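Local coordinates for protein hydroxylase (Rhodococcus sp., PDB 2OR0) that probably acts as a flavin-dependent hydroxylase of the acyl-CoA dehydrogenase family, inserting one oxygen atom into its substrate with a reduced flavin as co-donor, at residues P242-F254 with A316-I329. Sequence-based numbering, arbitrary orientation.
Sequences PEPLFNMPYSCMF and ADRFYDKVDAGKEI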
loop_
_atom_site.group_PDB
_atom_site.type_symbol
_atom_site.label_atom_id
_atom_site.label_comp_id
_atom_site.label_asym_id
_atom_site.label_seq_id
_atom_site.Cartn_x
_atom_site.Cartn_y
_atom_site.Cartn_z
ATOM N N PRO A 242 10.301 21.506 5.599
ATOM C CA PRO A 242 10.223 22.305 4.370
ATOM C C PRO A 242 9.856 21.518 3.090
ATOM O O PRO A 242 9.392 22.116 2.127
ATOM C CB PRO A 242 11.644 22.868 4.230
ATOM C CG PRO A 242 12.522 21.796 4.817
ATOM C CD PRO A 242 11.703 21.211 5.976
ATOM N N GLU A 243 10.063 20.205 3.076
ATOM C CA GLU A 243 9.879 19.434 1.854
ATOM C C GLU A 243 8.385 19.250 1.505
ATOM O O GLU A 243 7.609 18.786 2.356
ATOM C CB GLU A 243 10.584 18.078 1.966
ATOM C CG GLU A 243 12.052 18.140 2.370
ATOM C CD GLU A 243 12.293 18.029 3.881
ATOM O OE1 GLU A 243 11.397 18.340 4.696
ATOM O OE2 GLU A 243 13.410 17.648 4.253
ATOM N N PRO A 244 7.977 19.616 0.266
ATOM C CA PRO A 244 6.562 19.450 -0.076
ATOM C C PRO A 244 6.088 17.991 0.050
ATOM O O PRO A 244 4.959 17.772 0.444
ATOM C CB PRO A 244 6.472 19.952 -1.518
ATOM C CG PRO A 244 7.655 20.921 -1.647
ATOM C CD PRO A 244 8.736 20.207 -0.857
ATOM N N LEU A 245 6.960 17.026 -0.245
ATOM C CA LEU A 245 6.599 15.622 -0.107
ATOM C C LEU A 245 5.991 15.355 1.276
ATOM O O LEU A 245 4.890 14.787 1.384
ATOM C CB LEU A 245 7.784 14.700 -0.361
ATOM C CG LEU A 245 7.502 13.229 0.011
ATOM C CD1 LEU A 245 6.419 12.574 -0.907
ATOM C CD2 LEU A 245 8.787 12.464 -0.006
ATOM N N PHE A 246 6.678 15.819 2.320
ATOM C CA PHE A 246 6.278 15.511 3.689
ATOM C C PHE A 246 5.123 16.325 4.172
ATOM O O PHE A 246 4.645 16.119 5.285
ATOM C CB PHE A 246 7.475 15.589 4.641
ATOM C CG PHE A 246 8.535 14.621 4.302
ATOM C CD1 PHE A 246 8.226 13.268 4.146
ATOM C CD2 PHE A 246 9.842 15.039 4.096
ATOM C CE1 PHE A 246 9.203 12.353 3.815
ATOM C CE2 PHE A 246 10.826 14.119 3.768
ATOM C CZ PHE A 246 10.498 12.765 3.622
ATOM N N ASN A 247 4.635 17.231 3.334
ATOM C CA ASN A 247 3.435 17.954 3.689
ATOM C C ASN A 247 2.200 17.520 2.918
ATOM O O ASN A 247 1.167 18.179 2.976
ATOM C CB ASN A 247 3.653 19.460 3.605
ATOM C CG ASN A 247 4.643 19.950 4.644
ATOM O OD1 ASN A 247 4.247 20.319 5.748
ATOM N ND2 ASN A 247 5.933 19.941 4.298
HETATM N N MSE A 248 2.321 16.411 2.193
HETATM C CA MSE A 248 1.171 15.820 1.455
HETATM C C MSE A 248 0.074 15.304 2.417
HETATM O O MSE A 248 0.374 14.946 3.551
HETATM C CB MSE A 248 1.668 14.689 0.550
HETATM C CG MSE A 248 2.519 15.160 -0.637
HETATM SE SE MSE A 248 1.417 15.902 -2.045
HETATM C CE MSE A 248 0.505 14.219 -2.646
ATOM N N PRO A 249 -1.214 15.292 1.978
ATOM C CA PRO A 249 -2.218 14.709 2.873
ATOM C C PRO A 249 -1.979 13.218 3.124
ATOM O O PRO A 249 -1.657 12.484 2.183
ATOM C CB PRO A 249 -3.532 14.907 2.100
ATOM C CG PRO A 249 -3.223 16.056 1.114
ATOM C CD PRO A 249 -1.820 15.798 0.726
ATOM N N TYR A 250 -2.165 12.781 4.381
ATOM C CA TYR A 250 -2.073 11.360 4.754
ATOM C C TYR A 250 -3.073 10.505 3.937
ATOM O O TYR A 250 -2.719 9.435 3.478
ATOM C CB TYR A 250 -2.321 11.183 6.274
ATOM C CG TYR A 250 -2.315 9.740 6.785
ATOM C CD1 TYR A 250 -1.136 9.121 7.220
ATOM C CD2 TYR A 250 -3.501 9.007 6.855
ATOM C CE1 TYR A 250 -1.145 7.791 7.697
ATOM C CE2 TYR A 250 -3.518 7.699 7.344
ATOM C CZ TYR A 250 -2.349 7.103 7.753
ATOM O OH TYR A 250 -2.423 5.806 8.227
ATOM N N SER A 251 -4.287 11.009 3.755
ATOM C CA SER A 251 -5.318 10.301 3.020
ATOM C C SER A 251 -5.011 10.121 1.537
ATOM O O SER A 251 -5.629 9.287 0.873
ATOM C CB SER A 251 -6.671 10.969 3.182
ATOM O OG SER A 251 -6.736 12.228 2.527
ATOM N N CYS A 252 -4.074 10.909 1.015
ATOM C CA CYS A 252 -3.547 10.651 -0.290
ATOM C C CYS A 252 -2.404 9.642 -0.218
ATOM O O CYS A 252 -2.433 8.621 -0.929
ATOM C CB CYS A 252 -3.099 11.950 -0.987
ATOM S SG CYS A 252 -2.413 11.657 -2.648
HETATM N N MSE A 253 -1.409 9.889 0.637
HETATM C CA MSE A 253 -0.166 9.119 0.578
HETATM C C MSE A 253 -0.312 7.658 1.058
HETATM O O MSE A 253 0.322 6.729 0.500
HETATM C CB MSE A 253 0.943 9.823 1.390
HETATM C CG MSE A 253 1.345 11.205 0.835
HETATM SE SE MSE A 253 2.046 11.061 -0.998
HETATM C CE MSE A 253 3.490 9.874 -0.769
ATOM N N PHE A 254 -1.095 7.467 2.118
ATOM C CA PHE A 254 -1.213 6.134 2.717
ATOM C C PHE A 254 -1.908 5.189 1.720
ATOM O O PHE A 254 -1.336 4.181 1.361
ATOM C CB PHE A 254 -1.863 6.188 4.134
ATOM C CG PHE A 254 -2.442 4.861 4.614
ATOM C CD1 PHE A 254 -1.653 3.723 4.729
ATOM C CD2 PHE A 254 -3.789 4.775 4.964
ATOM C CE1 PHE A 254 -2.213 2.517 5.155
ATOM C CE2 PHE A 254 -4.346 3.579 5.408
ATOM C CZ PHE A 254 -3.555 2.461 5.501
ATOM N N ALA A 316 -2.226 12.947 -7.038
ATOM C CA ALA A 316 -0.969 13.184 -6.335
ATOM C C ALA A 316 -0.149 14.318 -6.990
ATOM O O ALA A 316 0.422 15.138 -6.271
ATOM C CB ALA A 316 -0.136 11.900 -6.245
ATOM N N ASP A 317 -0.089 14.344 -8.338
ATOM C CA ASP A 317 0.573 15.433 -9.088
ATOM C C ASP A 317 0.055 16.795 -8.669
ATOM O O ASP A 317 0.831 17.732 -8.431
ATOM C CB ASP A 317 0.232 15.353 -10.565
ATOM C CG ASP A 317 1.060 14.388 -11.318
ATOM O OD1 ASP A 317 2.123 13.939 -10.851
ATOM O OD2 ASP A 317 0.618 14.086 -12.441
ATOM N N ARG A 318 -1.269 16.896 -8.655
ATOM C CA ARG A 318 -1.985 18.129 -8.393
ATOM C C ARG A 318 -1.869 18.549 -6.941
ATOM O O ARG A 318 -1.675 19.741 -6.660
ATOM C CB ARG A 318 -3.440 17.983 -8.790
ATOM C CG ARG A 318 -4.321 19.180 -8.511
ATOM C CD ARG A 318 -5.642 19.103 -9.356
ATOM N NE ARG A 318 -6.066 17.700 -9.473
ATOM C CZ ARG A 318 -6.789 17.052 -8.550
ATOM N NH1 ARG A 318 -7.104 15.773 -8.726
ATOM N NH2 ARG A 318 -7.203 17.685 -7.453
ATOM N N PHE A 319 -2.000 17.582 -6.023
ATOM C CA PHE A 319 -1.810 17.856 -4.596
ATOM C C PHE A 319 -0.371 18.344 -4.371
ATOM O O PHE A 319 -0.146 19.312 -3.645
ATOM C CB PHE A 319 -2.086 16.592 -3.763
ATOM C CG PHE A 319 -3.567 16.307 -3.511
ATOM C CD1 PHE A 319 -4.575 16.965 -4.219
ATOM C CD2 PHE A 319 -3.942 15.317 -2.577
ATOM C CE1 PHE A 319 -5.940 16.681 -3.989
ATOM C CE2 PHE A 319 -5.295 15.031 -2.333
ATOM C CZ PHE A 319 -6.292 15.711 -3.039
ATOM N N TYR A 320 0.593 17.668 -4.977
ATOM C CA TYR A 320 1.983 18.080 -4.831
ATOM C C TYR A 320 2.182 19.529 -5.311
ATOM O O TYR A 320 2.864 20.287 -4.643
ATOM C CB TYR A 320 2.932 17.149 -5.567
ATOM C CG TYR A 320 4.403 17.452 -5.293
ATOM C CD1 TYR A 320 5.083 16.802 -4.264
ATOM C CD2 TYR A 320 5.115 18.386 -6.076
ATOM C CE1 TYR A 320 6.420 17.078 -3.997
ATOM C CE2 TYR A 320 6.475 18.654 -5.833
ATOM C CZ TYR A 320 7.111 18.002 -4.789
ATOM O OH TYR A 320 8.436 18.251 -4.523
ATOM N N ASP A 321 1.577 19.880 -6.454
ATOM C CA ASP A 321 1.656 21.241 -7.009
ATOM C C ASP A 321 1.122 22.294 -6.060
ATOM O O ASP A 321 1.788 23.308 -5.847
ATOM C CB ASP A 321 0.949 21.349 -8.367
ATOM C CG ASP A 321 1.791 20.799 -9.494
ATOM O OD1 ASP A 321 3.024 20.679 -9.303
ATOM O OD2 ASP A 321 1.227 20.476 -10.573
ATOM N N LYS A 322 -0.068 22.057 -5.503
ATOM C CA LYS A 322 -0.602 22.927 -4.461
ATOM C C LYS A 322 0.304 23.044 -3.229
ATOM O O LYS A 322 0.538 24.153 -2.741
ATOM C CB LYS A 322 -2.021 22.498 -4.062
ATOM C CG LYS A 322 -3.022 22.778 -5.143
ATOM C CD LYS A 322 -4.412 22.267 -4.833
ATOM C CE LYS A 322 -5.417 22.821 -5.863
ATOM N NZ LYS A 322 -5.041 22.443 -7.284
ATOM N N VAL A 323 0.821 21.921 -2.730
ATOM C CA VAL A 323 1.743 21.950 -1.585
ATOM C C VAL A 323 3.062 22.705 -1.912
ATOM O O VAL A 323 3.514 23.521 -1.114
ATOM C CB VAL A 323 2.036 20.542 -1.005
ATOM C CG1 VAL A 323 3.000 20.632 0.137
ATOM C CG2 VAL A 323 0.738 19.866 -0.527
ATOM N N ASP A 324 3.646 22.437 -3.078
ATOM C CA ASP A 324 4.841 23.159 -3.542
ATOM C C ASP A 324 4.594 24.669 -3.627
ATOM O O ASP A 324 5.481 25.440 -3.321
ATOM C CB ASP A 324 5.309 22.622 -4.896
ATOM C CG ASP A 324 6.791 22.881 -5.164
ATOM O OD1 ASP A 324 7.509 23.430 -4.302
ATOM O OD2 ASP A 324 7.261 22.516 -6.254
ATOM N N ALA A 325 3.384 25.061 -4.031
ATOM C CA ALA A 325 2.957 26.462 -4.144
ATOM C C ALA A 325 2.487 27.098 -2.827
ATOM O O ALA A 325 2.073 28.265 -2.802
ATOM C CB ALA A 325 1.840 26.575 -5.188
ATOM N N GLY A 326 2.523 26.330 -1.742
ATOM C CA GLY A 326 2.025 26.799 -0.459
ATOM C C GLY A 326 0.527 27.040 -0.416
ATOM O O GLY A 326 0.041 27.822 0.415
ATOM N N LYS A 327 -0.213 26.385 -1.311
ATOM C CA LYS A 327 -1.677 26.501 -1.322
ATOM C C LYS A 327 -2.278 25.352 -0.509
ATOM O O LYS A 327 -1.767 24.222 -0.536
ATOM C CB LYS A 327 -2.236 26.537 -2.751
ATOM C CG LYS A 327 -3.579 27.305 -2.846
ATOM C CD LYS A 327 -4.196 27.307 -4.249
ATOM C CE LYS A 327 -5.188 28.487 -4.436
ATOM N NZ LYS A 327 -6.588 28.268 -3.914
ATOM N N GLU A 328 -3.333 25.653 0.242
ATOM C CA GLU A 328 -3.943 24.679 1.159
ATOM C C GLU A 328 -4.806 23.672 0.377
ATOM O O GLU A 328 -5.612 24.065 -0.482
ATOM C CB GLU A 328 -4.795 25.404 2.213
ATOM C CG GLU A 328 -5.445 24.521 3.291
ATOM C CD GLU A 328 -4.780 24.667 4.669
ATOM O OE1 GLU A 328 -3.519 24.622 4.754
ATOM O OE2 GLU A 328 -5.528 24.820 5.672
ATOM N N ILE A 329 -4.618 22.383 0.658
ATOM C CA ILE A 329 -5.537 21.351 0.127
ATOM C C ILE A 329 -6.799 21.219 1.005
ATOM O O ILE A 329 -6.708 20.907 2.194
ATOM C CB ILE A 329 -4.823 19.976 -0.108
ATOM C CG1 ILE A 329 -3.680 20.140 -1.115
ATOM C CG2 ILE A 329 -5.847 18.900 -0.597
ATOM C CD1 ILE A 329 -2.629 19.105 -0.976
HETATM O O HOH W 1 9.414 17.144 -1.858
#
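M248 and the last turns of helix 292-324, A316 to V323, make the middle of an almost wholly apolar contact. M248 is a selenomethionine whose long, flexible chain bends at both chi2 and chi3, which lays its end against the helix backbone: SE lies 3.5 Å from Y320 N, and the methyl CE sits 3.7 Å from F319 CB. Y320 N already donates to A316 O within the helix, so a neighbour that offers no hydrogen bond costs it nothing.

Toward helix 250-277, P249 sets its CG 3.7 Å from I329 CD1 and also touches F319 CD2, its compact apolar ring suiting a place between these two side chains. P249 is also the N-cap residue of that helix, and its O accepts from C252 N and M253 N. C252 brings CB to the edge of the F319 ring, 3.8 Å from CD2, while its SG makes an oblique sulfur-aromatic contact, 5.1 Å from the ring centroid. I329 CG2 covers one face of the same ring over its centre.

P244 CB packs obliquely on Y320 CE1. V323, beta-branched and slim, fits CG1 beside N247 CB, 3.7 Å away, and against P244 CB and O. With CG anti to the backbone N (chi1 -173°), the tyrosine ring swings from the helix to the proline, and its OH shares a water with L245 N, the water lying in the ring plane at 3.0 Å from Y320 OH. A leucine in place of Y320 would probably strip this water of its phenolic partner and leave P244 less well covered. N247 ND2 steadies the turn by bonding E243 O at 2.8 Å.

P78 touches M248, A316 and Y320 from helix 78-91. The loop leading into helix 250-277, with its first turn, thus packs on the end of helix 292-324, which closes in a Schellman motif at G326, consistent with the helical C-terminal domain of acyl-CoA dehydrogenases.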